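Local coordinates for MutT/nudix family protein (Deinococcus radiodurans, PDB 2W4E) that probably hydrolyses ADP-ribose as a magnesium-dependent Nudix pyrophosphatase, this chain being the Nudix hydrolase domain of an N-terminally truncated construct, at residues A[68-73]-A[132-137]; A[7-12]-A[81-86]; A[31-36]-A[122-127]; A[16-21]-A[106-111]. All blocks are in the same frame, centred on the assembly; numbering follows the deposited sequence. Where two conformers were deposited one is given.

How the contacts relate
Contact 2 is the hub, joining strands 6-14 and 82-93 in the mixed sheet. Contact 1 lies about 9 Å from it, centre to centre. It is tied on by a probable hydrogen bond between Phe-72 O and Phe-83 N, 2.8 Å. Contact 3 meets the hub where Pro-127 CB lies 3.4 Å from Phe-9 CE1. Contact 4 sits in the second, three-stranded sheet; Pro-12 O and Val-20 N, 2.8 Å apart, link it to contact 2. Contacts 3 and 4 share that sheet. Helix 47-59, which holds most of the Nudix box, the motif that typically binds the catalytic metal in this family, packs on contact 2. Contacts 1 and 3 also touch the second subunit.

Contact 1 of 4, residues A[68-73]-A[132-137]; sequences PLPGFY and LWQARG
Gln-134 reaches from its helix to Pro-70 and makes the one hydrogen bond of the contact. Its NE2 donates to Pro-70 O over 3.2 Å. The bond is bent, with 138° at the hydrogen. On the acceptor side it is well aimed, since NE2 lies in the carbonyl plane on a lone pair. On the donor side the oxygen is tilted 26° out of the amide plane. The Gln-134 chain has CG anti to its carbonyl carbon (chi1 -69°) and runs extended from there, which carries the amide across to the loop. This side chain and the Pro-70 ring pass each other head to tail, with Gln-134 NE2 3.9 Å from Pro-70 CB.

The helix is 126-141, the C-terminal helix of the Nudix fold, and the loop follows strand 65-68. Both pack on Pro-85 of strand 82-93.

Leu-69 packs next to Pro-70, nearer the helix backbone. Its CB lies 3.8 Å from Gln-134 OE1. Its two methyls divide the work. CD1 touches Ala-135 CB at 4.0 Å, while CD2 rests 3.8 Å from the backbone O of Gln-134. Phe-72 adds a looser approach: its CD2 is 4.3 Å from Gln-134 NE2, which comes to the ring obliquely. Pro-70 O sits at the edge of the same ring, in its plane. Pro-70 also packs on Gly-121 of the second subunit.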
# COMPACT_ATOMS: atom_id res chain seq x y z
N PRO A 68 1.96 3.80 -15.85
CA PRO A 68 0.95 4.02 -14.82
C PRO A 68 0.68 2.74 -14.06
O PRO A 68 0.73 1.66 -14.62
CB PRO A 68 -0.33 4.44 -15.61
CG PRO A 68 0.13 4.77 -16.99
CD PRO A 68 1.39 3.90 -17.21
N LEU A 69 0.40 2.85 -12.77
CA LEU A 69 0.14 1.65 -11.93
C LEU A 69 -1.23 1.81 -11.30
O LEU A 69 -1.79 2.90 -11.36
CB LEU A 69 1.19 1.56 -10.84
CG LEU A 69 2.60 1.28 -11.35
CD1 LEU A 69 3.57 1.56 -10.18
CD2 LEU A 69 2.75 -0.12 -11.91
N PRO A 70 -1.80 0.75 -10.68
CA PRO A 70 -3.20 0.89 -10.20
C PRO A 70 -3.44 1.98 -9.13
O PRO A 70 -2.83 1.92 -8.06
CB PRO A 70 -3.53 -0.49 -9.62
CG PRO A 70 -2.61 -1.44 -10.46
CD PRO A 70 -1.34 -0.66 -10.71
N GLY A 71 -4.36 2.91 -9.39
CA GLY A 71 -4.82 3.88 -8.38
C GLY A 71 -5.39 3.24 -7.10
O GLY A 71 -5.86 2.09 -7.14
N PHE A 72 -5.32 3.94 -5.97
CA PHE A 72 -5.86 3.40 -4.69
C PHE A 72 -6.32 4.51 -3.76
O PHE A 72 -5.84 5.63 -3.88
CB PHE A 72 -4.85 2.49 -3.93
CG PHE A 72 -3.54 3.19 -3.54
CD1 PHE A 72 -3.36 3.67 -2.23
CD2 PHE A 72 -2.47 3.29 -4.44
CE1 PHE A 72 -2.17 4.32 -1.84
CE2 PHE A 72 -1.22 3.96 -4.04
CZ PHE A 72 -1.09 4.43 -2.73
N TYR A 73 -7.23 4.19 -2.84
CA TYR A 73 -7.60 5.08 -1.73
C TYR A 73 -6.71 4.79 -0.51
O TYR A 73 -6.71 3.66 -0.01
CB TYR A 73 -9.05 4.84 -1.30
CG TYR A 73 -10.10 4.94 -2.40
CD1 TYR A 73 -10.60 6.17 -2.80
CD2 TYR A 73 -10.62 3.78 -3.01
CE1 TYR A 73 -11.58 6.27 -3.80
CE2 TYR A 73 -11.61 3.87 -4.02
CZ TYR A 73 -12.07 5.13 -4.40
OH TYR A 73 -13.04 5.24 -5.38
N LEU A 132 5.84 0.63 -4.46
CA LEU A 132 7.04 -0.22 -4.68
C LEU A 132 6.62 -1.65 -4.97
O LEU A 132 7.15 -2.29 -5.88
CB LEU A 132 8.01 -0.17 -3.49
CG LEU A 132 8.84 1.12 -3.43
CD1 LEU A 132 9.31 1.30 -1.95
CD2 LEU A 132 10.04 1.01 -4.40
N TRP A 133 5.67 -2.16 -4.20
CA TRP A 133 5.17 -3.49 -4.48
C TRP A 133 4.56 -3.53 -5.88
O TRP A 133 4.84 -4.44 -6.64
CB TRP A 133 4.15 -3.95 -3.44
CG TRP A 133 4.77 -4.40 -2.19
CD1 TRP A 133 4.73 -3.77 -0.98
CD2 TRP A 133 5.54 -5.59 -2.00
NE1 TRP A 133 5.43 -4.50 -0.03
CE2 TRP A 133 5.94 -5.62 -0.63
CE3 TRP A 133 5.92 -6.64 -2.83
CZ2 TRP A 133 6.71 -6.66 -0.10
CZ3 TRP A 133 6.67 -7.70 -2.30
CH2 TRP A 133 7.04 -7.70 -0.93
N GLN A 134 3.70 -2.57 -6.21
CA GLN A 134 3.03 -2.63 -7.53
C GLN A 134 4.01 -2.49 -8.70
O GLN A 134 3.76 -3.03 -9.76
CB GLN A 134 1.97 -1.51 -7.65
CG GLN A 134 0.72 -1.63 -6.74
CD GLN A 134 -0.10 -0.32 -6.83
OE1 GLN A 134 0.43 0.71 -7.26
NE2 GLN A 134 -1.33 -0.35 -6.42
N ALA A 135 5.13 -1.77 -8.51
CA ALA A 135 6.12 -1.59 -9.59
C ALA A 135 7.07 -2.79 -9.77
O ALA A 135 7.82 -2.87 -10.75
CB ALA A 135 6.95 -0.33 -9.32
N ARG A 136 7.07 -3.71 -8.81
CA ARG A 136 8.14 -4.73 -8.70
C ARG A 136 8.18 -5.67 -9.91
O ARG A 136 9.25 -5.97 -10.41
CB ARG A 136 7.98 -5.53 -7.39
CG ARG A 136 9.12 -6.48 -7.10
CD ARG A 136 8.90 -7.21 -5.75
NE ARG A 136 10.18 -7.78 -5.36
CZ ARG A 136 10.55 -8.11 -4.13
NH1 ARG A 136 9.73 -7.94 -3.09
NH2 ARG A 136 11.75 -8.64 -3.94
N GLY A 137 7.00 -6.10 -10.37
CA GLY A 137 6.91 -7.01 -11.55
C GLY A 137 7.54 -6.36 -12.78
O GLY A 137 8.42 -6.95 -13.44

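Contact 2 of 4, residues A[7-12]-A[81-86]; sequences AVFILP and VVFYPL
Phe-9 and Phe-83 form the apolar centre. Phe-9 CE2 stands over one face of the Phe-83 ring, off toward its rim, 3.3 Å from Phe-83 CD2. Phe-9 has CG anti to its carbonyl carbon (chi1 -84°), which brings its ring over Phe-83. The rings are oblique, with planes at 35° and centroids 4.6 Å apart. They lie on neighbouring parallel strands of the mixed sheet of the Nudix fold. Ala-7 CB adds to the cluster, 3.8 Å from Phe-83 CE1. Pro-127 of helix 126-141 packs on Phe-9 from this side. Without the Phe-83 ring, as with an alanine here, Ala-7 CB and Phe-9 CE2 would probably lose this partner and a gap would open beside them.

On the other face Val-8 and Tyr-84 pack on helix 47-59, the helix of the Nudix box.

Five backbone hydrogen bonds join the strands. Ala-7 and Phe-9 each donate and accept, and Leu-11 N gives the last bond, to Leu-86 O. Pro-85 costs no bond to strand 6-14, because Tyr-84 and Leu-86 supply the N-H groups. Leu-86 N bonds Phe-9 O at 2.7 Å. Phe-9 N, 2.9 Å from Tyr-84 O, approaches that oxygen from 40° above the carbonyl plane.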
# COMPACT_ATOMS: atom_id res chain seq x y z
N ALA A 7 -3.90 12.89 -5.80
CA ALA A 7 -2.46 13.14 -5.73
C ALA A 7 -1.79 12.07 -6.58
O ALA A 7 -2.34 10.97 -6.77
CB ALA A 7 -1.98 13.06 -4.29
N VAL A 8 -0.60 12.40 -7.07
CA VAL A 8 0.19 11.49 -7.88
C VAL A 8 1.41 11.05 -7.09
O VAL A 8 1.96 11.83 -6.33
CB VAL A 8 0.55 12.16 -9.23
CG1 VAL A 8 1.39 13.43 -9.02
CG2 VAL A 8 1.24 11.18 -10.11
N PHE A 9 1.78 9.77 -7.20
CA PHE A 9 2.95 9.25 -6.51
C PHE A 9 3.83 8.69 -7.61
O PHE A 9 3.34 8.02 -8.52
CB PHE A 9 2.57 8.14 -5.52
CG PHE A 9 2.13 8.66 -4.19
CD1 PHE A 9 2.93 8.50 -3.06
CD2 PHE A 9 0.92 9.35 -4.06
CE1 PHE A 9 2.55 9.04 -1.81
CE2 PHE A 9 0.54 9.88 -2.82
CZ PHE A 9 1.36 9.72 -1.70
N ILE A 10 5.11 9.00 -7.54
CA ILE A 10 6.06 8.63 -8.57
C ILE A 10 7.25 7.91 -7.99
O ILE A 10 8.03 8.49 -7.19
CB ILE A 10 6.61 9.89 -9.33
CG1 ILE A 10 5.49 10.71 -9.97
CG2 ILE A 10 7.63 9.44 -10.43
CD1 ILE A 10 5.05 11.86 -9.13
N LEU A 11 7.44 6.69 -8.44
CA LEU A 11 8.68 5.98 -8.15
C LEU A 11 9.69 6.25 -9.29
O LEU A 11 9.55 5.71 -10.37
CB LEU A 11 8.40 4.47 -8.00
CG LEU A 11 9.63 3.53 -7.95
CD1 LEU A 11 10.58 3.98 -6.79
CD2 LEU A 11 9.09 2.08 -7.75
N PRO A 12 10.71 7.10 -9.05
CA PRO A 12 11.61 7.47 -10.13
C PRO A 12 12.82 6.53 -10.14
O PRO A 12 13.44 6.30 -9.08
CB PRO A 12 12.05 8.90 -9.72
CG PRO A 12 11.35 9.20 -8.42
CD PRO A 12 11.11 7.83 -7.83
N VAL A 81 -10.05 10.77 -1.07
CA VAL A 81 -8.86 11.06 -1.92
C VAL A 81 -8.38 9.79 -2.62
O VAL A 81 -8.43 8.69 -2.03
CB VAL A 81 -7.72 11.74 -1.14
CG1 VAL A 81 -7.07 10.75 -0.22
CG2 VAL A 81 -6.61 12.28 -2.11
N VAL A 82 -7.97 9.93 -3.89
CA VAL A 82 -7.37 8.84 -4.66
C VAL A 82 -5.90 9.19 -4.93
O VAL A 82 -5.57 10.33 -5.31
CB VAL A 82 -8.12 8.55 -5.98
CG1 VAL A 82 -7.51 7.37 -6.74
CG2 VAL A 82 -9.58 8.28 -5.71
N PHE A 83 -5.04 8.19 -4.72
CA PHE A 83 -3.62 8.27 -5.01
C PHE A 83 -3.37 7.49 -6.29
O PHE A 83 -3.77 6.34 -6.39
CB PHE A 83 -2.83 7.65 -3.83
CG PHE A 83 -2.70 8.58 -2.65
CD1 PHE A 83 -3.34 9.83 -2.64
CD2 PHE A 83 -1.98 8.18 -1.51
CE1 PHE A 83 -3.23 10.68 -1.58
CE2 PHE A 83 -1.85 9.03 -0.42
CZ PHE A 83 -2.46 10.26 -0.42
N TYR A 84 -2.74 8.14 -7.27
CA TYR A 84 -2.37 7.52 -8.52
C TYR A 84 -0.87 7.27 -8.61
O TYR A 84 -0.09 8.22 -8.76
CB TYR A 84 -2.83 8.37 -9.72
CG TYR A 84 -4.32 8.38 -9.86
CD1 TYR A 84 -4.99 7.33 -10.49
CD2 TYR A 84 -5.08 9.44 -9.35
CE1 TYR A 84 -6.37 7.33 -10.61
CE2 TYR A 84 -6.48 9.44 -9.47
CZ TYR A 84 -7.10 8.38 -10.09
OH TYR A 84 -8.46 8.40 -10.18
N PRO A 85 -0.45 6.00 -8.53
CA PRO A 85 0.99 5.74 -8.59
C PRO A 85 1.51 5.59 -10.02
O PRO A 85 0.79 5.06 -10.89
CB PRO A 85 1.17 4.46 -7.78
CG PRO A 85 -0.14 3.72 -7.91
CD PRO A 85 -1.22 4.81 -8.14
N LEU A 86 2.71 6.13 -10.30
CA LEU A 86 3.40 5.86 -11.56
C LEU A 86 4.86 5.44 -11.35
O LEU A 86 5.57 5.98 -10.45
CB LEU A 86 3.32 7.05 -12.56
CG LEU A 86 1.90 7.40 -13.08
CD1 LEU A 86 1.34 8.52 -12.28
CD2 LEU A 86 1.87 7.78 -14.59

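Contact 3 of 4, residues A[31-36]-A[122-127]; sequences ATITEI and EIQDGP
Ile-33 and Asp-125 meet almost at right angles. The Ile-33 CD1 methyl lies 3.7 Å from Asp-125 N and also reaches Asp-125 CB. It touches Gln-124 CB as well, at 4.2 Å. Thr-34 O also sits 3.7 Å from Asp-125 CB. Glu-35 crosses Asp-125 obliquely. Their carboxylates come close, OE2 of Glu-35 to OD1 of Asp-125 at 3.9 Å, with planes 55° apart.

A water bridges the two backbones. It donates to Thr-34 O at 2.6 Å and accepts from Asp-125 N at 3.0 Å. It thus serves a polar group on each side where the chains stand too far apart to bond directly.

The second shell fixes the acids. Asp-125 is the N-cap of helix 126-141. Its chi1 of -176° swings the carboxylate away from its own N and toward the first turn, where it caps a backbone N and OD2 also bonds Ser-128 OG. The same hydroxyl bonds Ile-36 N, so Ser-128 ties the helix start to segment 31-36. Glu-35 OE2 forms a salt bridge with Arg-26 on the neighbouring strand 18-26. The second subunit closes in too, with its Tyr-73 on Ile-33 and Gln-124 and its Pro-76 on Asp-125.

This contact therefore joins the small antiparallel sheet of the Nudix fold to its last helix. If both are ionised, the two carboxylates would probably repel. The Arg-26 charge near Glu-35 and the helix N-terminus at Asp-125 are likely to offset that cost.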
# COMPACT_ATOMS: atom_id res chain seq x y z
N ALA A 31 9.45 14.07 12.69
CA ALA A 31 10.66 13.39 12.19
C ALA A 31 10.52 13.27 10.69
O ALA A 31 9.42 13.45 10.14
CB ALA A 31 10.79 12.04 12.78
N THR A 32 11.63 12.93 10.05
CA THR A 32 11.63 12.66 8.61
C THR A 32 11.28 11.19 8.37
O THR A 32 11.32 10.33 9.30
CB THR A 32 12.99 13.03 7.95
OG1 THR A 32 14.03 12.15 8.41
CG2 THR A 32 13.38 14.47 8.28
N ILE A 33 10.88 10.89 7.15
CA ILE A 33 10.55 9.53 6.76
C ILE A 33 10.86 9.36 5.27
O ILE A 33 10.71 10.31 4.49
CB ILE A 33 9.08 9.15 7.13
CG1 ILE A 33 8.74 7.72 6.66
CG2 ILE A 33 8.08 10.20 6.60
CD1 ILE A 33 7.47 7.08 7.25
N THR A 34 11.34 8.17 4.91
CA THR A 34 11.70 7.81 3.54
C THR A 34 10.41 7.62 2.71
O THR A 34 9.52 6.81 3.08
CB THR A 34 12.52 6.49 3.53
OG1 THR A 34 13.69 6.70 4.31
CG2 THR A 34 12.99 6.17 2.12
N GLU A 35 10.33 8.39 1.63
CA GLU A 35 9.17 8.38 0.74
C GLU A 35 9.61 8.38 -0.72
O GLU A 35 10.75 8.76 -1.04
CB GLU A 35 8.31 9.62 0.99
CG GLU A 35 7.77 9.72 2.42
CD GLU A 35 7.01 11.01 2.66
OE1 GLU A 35 7.35 12.03 2.01
OE2 GLU A 35 6.08 11.00 3.48
N ILE A 36 8.71 7.97 -1.60
CA ILE A 36 8.87 8.30 -3.05
C ILE A 36 8.35 9.74 -3.30
O ILE A 36 7.91 10.41 -2.36
CB ILE A 36 8.20 7.24 -3.98
CG1 ILE A 36 6.69 7.17 -3.76
CG2 ILE A 36 8.87 5.83 -3.80
CD1 ILE A 36 5.96 6.32 -4.90
N GLU A 122 11.24 -1.77 6.69
CA GLU A 122 11.91 -0.49 7.00
C GLU A 122 11.30 0.72 6.29
O GLU A 122 11.58 1.87 6.63
CB GLU A 122 13.42 -0.59 6.70
CG GLU A 122 14.15 -1.65 7.52
CD GLU A 122 15.56 -1.94 6.98
OE1 GLU A 122 16.13 -1.11 6.24
OE2 GLU A 122 16.10 -3.02 7.27
N ILE A 123 10.47 0.48 5.27
CA ILE A 123 9.71 1.54 4.59
C ILE A 123 8.30 1.59 5.24
O ILE A 123 7.40 0.85 4.83
CB ILE A 123 9.53 1.27 3.07
CG1 ILE A 123 10.85 0.82 2.40
CG2 ILE A 123 8.92 2.50 2.36
CD1 ILE A 123 11.60 1.88 1.75
N GLN A 124 8.12 2.47 6.21
CA GLN A 124 6.88 2.51 6.98
C GLN A 124 5.85 3.39 6.27
O GLN A 124 4.70 3.37 6.67
CB GLN A 124 7.12 3.07 8.39
CG GLN A 124 8.12 2.29 9.28
CD GLN A 124 8.73 3.26 10.27
OE1 GLN A 124 9.38 4.22 9.86
NE2 GLN A 124 8.45 3.08 11.56
N ASP A 125 6.25 4.16 5.26
CA ASP A 125 5.26 4.98 4.51
C ASP A 125 4.37 4.05 3.67
O ASP A 125 4.86 3.38 2.76
CB ASP A 125 5.91 6.06 3.63
CG ASP A 125 4.86 6.94 2.95
OD1 ASP A 125 4.10 7.62 3.66
OD2 ASP A 125 4.75 6.95 1.72
N GLY A 126 3.09 3.98 4.01
CA GLY A 126 2.18 3.06 3.28
C GLY A 126 2.06 3.31 1.76
O GLY A 126 2.25 2.39 0.97
N PRO A 127 1.72 4.54 1.35
CA PRO A 127 1.58 4.84 -0.10
C PRO A 127 2.87 4.54 -0.90
O PRO A 127 2.80 3.99 -2.02
CB PRO A 127 1.25 6.33 -0.14
CG PRO A 127 0.56 6.62 1.20
CD PRO A 127 1.28 5.69 2.19
O HOH W 1 9.10 4.90 4.81

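Contact 4 of 4, residues A[16-21]-A[106-111]; sequences QGEAVL and RVVLPL
Leu-21 and Val-107 form a hydrogen-bonded pair, held both ways. Leu-21 N donates to Val-107 O and Val-107 N to Leu-21 O, each over 2.8 Å. Ala-19 and Leu-109 repeat the pattern. A fifth bond, Leu-111 N to Gly-17 O at 3.1 Å, forms where strand 104-110 gives way to helix 111-120.

These are adjacent antiparallel strands of the three-stranded sheet in the Nudix fold, in which 18-26 is the middle strand and 104-110 an outer one. Helix 111-120 covers the face of Ala-19, Leu-21 and Leu-109, with Val-114 against all three. There Leu-21 and Leu-109 cross at about a right angle, CD1 to CD1 at 4.1 Å.

Leu-111 has CG anti to the carbonyl carbon (chi1 -81°), which sets CG 3.4 Å from Gly-17 O and CD2 3.8 Å from Ala-19 CB. A serine in its place would probably leave Ala-19 CB without this partner and open a gap toward Val-13 and Leu-144.

On the other face Val-108 CG1 meets the Glu-18 chain at a slant, 3.6 Å from Glu-18 CB, while Glu-18 OE1 bonds Thr-14. Val-20 CG1 touches Arg-106 CG at 3.8 Å. The bent Arg-106 chain carries NH2 on to Val-59 O.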
# COMPACT_ATOMS: atom_id res chain seq x y z
N GLN A 16 20.61 3.61 -14.47
CA GLN A 16 21.45 2.70 -13.67
C GLN A 16 20.66 1.82 -12.69
O GLN A 16 21.26 1.05 -11.95
CB GLN A 16 22.46 3.52 -12.86
CG GLN A 16 23.75 3.87 -13.57
CD GLN A 16 23.56 4.63 -14.84
OE1 GLN A 16 23.03 5.75 -14.84
NE2 GLN A 16 24.05 4.08 -15.95
N GLY A 17 19.34 1.90 -12.65
CA GLY A 17 18.57 1.05 -11.72
C GLY A 17 18.68 1.49 -10.27
O GLY A 17 18.78 0.65 -9.38
N GLU A 18 18.72 2.81 -10.04
CA GLU A 18 18.62 3.38 -8.71
C GLU A 18 17.28 4.04 -8.53
O GLU A 18 16.75 4.65 -9.49
CB GLU A 18 19.68 4.43 -8.51
CG GLU A 18 21.05 3.92 -8.89
CD GLU A 18 21.90 5.07 -9.31
OE1 GLU A 18 21.53 5.77 -10.29
OE2 GLU A 18 22.91 5.31 -8.63
N ALA A 19 16.71 3.90 -7.35
CA ALA A 19 15.48 4.63 -7.03
C ALA A 19 15.86 6.01 -6.51
O ALA A 19 16.83 6.16 -5.77
CB ALA A 19 14.68 3.88 -5.96
N VAL A 20 15.09 7.01 -6.89
CA VAL A 20 15.27 8.33 -6.35
C VAL A 20 14.23 8.60 -5.27
O VAL A 20 13.09 8.96 -5.59
CB VAL A 20 15.22 9.42 -7.45
CG1 VAL A 20 15.56 10.80 -6.85
CG2 VAL A 20 16.20 9.03 -8.60
N LEU A 21 14.63 8.44 -4.00
CA LEU A 21 13.74 8.67 -2.86
C LEU A 21 13.96 10.02 -2.22
O LEU A 21 14.92 10.71 -2.54
CB LEU A 21 13.95 7.58 -1.78
CG LEU A 21 13.94 6.17 -2.35
CD1 LEU A 21 14.07 5.08 -1.25
CD2 LEU A 21 12.62 6.00 -3.12
N ARG A 106 17.09 14.57 -0.92
CA ARG A 106 17.13 13.54 -1.93
C ARG A 106 18.07 12.40 -1.58
O ARG A 106 19.20 12.64 -1.11
CB ARG A 106 17.49 14.14 -3.27
CG ARG A 106 17.19 13.22 -4.44
CD ARG A 106 18.29 13.34 -5.42
NE ARG A 106 18.07 14.48 -6.26
CZ ARG A 106 19.03 15.21 -6.82
NH1 ARG A 106 20.31 14.94 -6.59
NH2 ARG A 106 18.69 16.20 -7.60
N VAL A 107 17.61 11.17 -1.81
CA VAL A 107 18.32 9.97 -1.41
C VAL A 107 18.28 9.00 -2.59
O VAL A 107 17.23 8.42 -2.87
CB VAL A 107 17.65 9.31 -0.13
CG1 VAL A 107 18.20 7.91 0.14
CG2 VAL A 107 17.84 10.20 1.13
N VAL A 108 19.41 8.78 -3.25
CA VAL A 108 19.48 7.83 -4.37
C VAL A 108 20.08 6.49 -3.95
O VAL A 108 21.24 6.43 -3.55
CB VAL A 108 20.27 8.45 -5.57
CG1 VAL A 108 20.44 7.44 -6.73
CG2 VAL A 108 19.55 9.70 -6.07
N LEU A 109 19.31 5.41 -4.04
CA LEU A 109 19.77 4.08 -3.63
C LEU A 109 19.59 3.05 -4.71
O LEU A 109 18.58 3.07 -5.41
CB LEU A 109 18.95 3.62 -2.41
CG LEU A 109 19.07 4.42 -1.12
CD1 LEU A 109 17.91 4.07 -0.19
CD2 LEU A 109 20.38 4.08 -0.46
N PRO A 110 20.53 2.09 -4.82
CA PRO A 110 20.28 0.95 -5.69
C PRO A 110 18.94 0.27 -5.39
O PRO A 110 18.56 0.13 -4.20
CB PRO A 110 21.43 -0.02 -5.35
CG PRO A 110 22.51 0.85 -4.84
CD PRO A 110 21.74 1.88 -4.00
N LEU A 111 18.24 -0.18 -6.44
CA LEU A 111 16.93 -0.80 -6.28
C LEU A 111 16.96 -2.05 -5.38
O LEU A 111 16.00 -2.32 -4.69
CB LEU A 111 16.32 -1.17 -7.65
CG LEU A 111 15.63 -0.07 -8.45
CD1 LEU A 111 15.25 -0.57 -9.86
CD2 LEU A 111 14.40 0.47 -7.71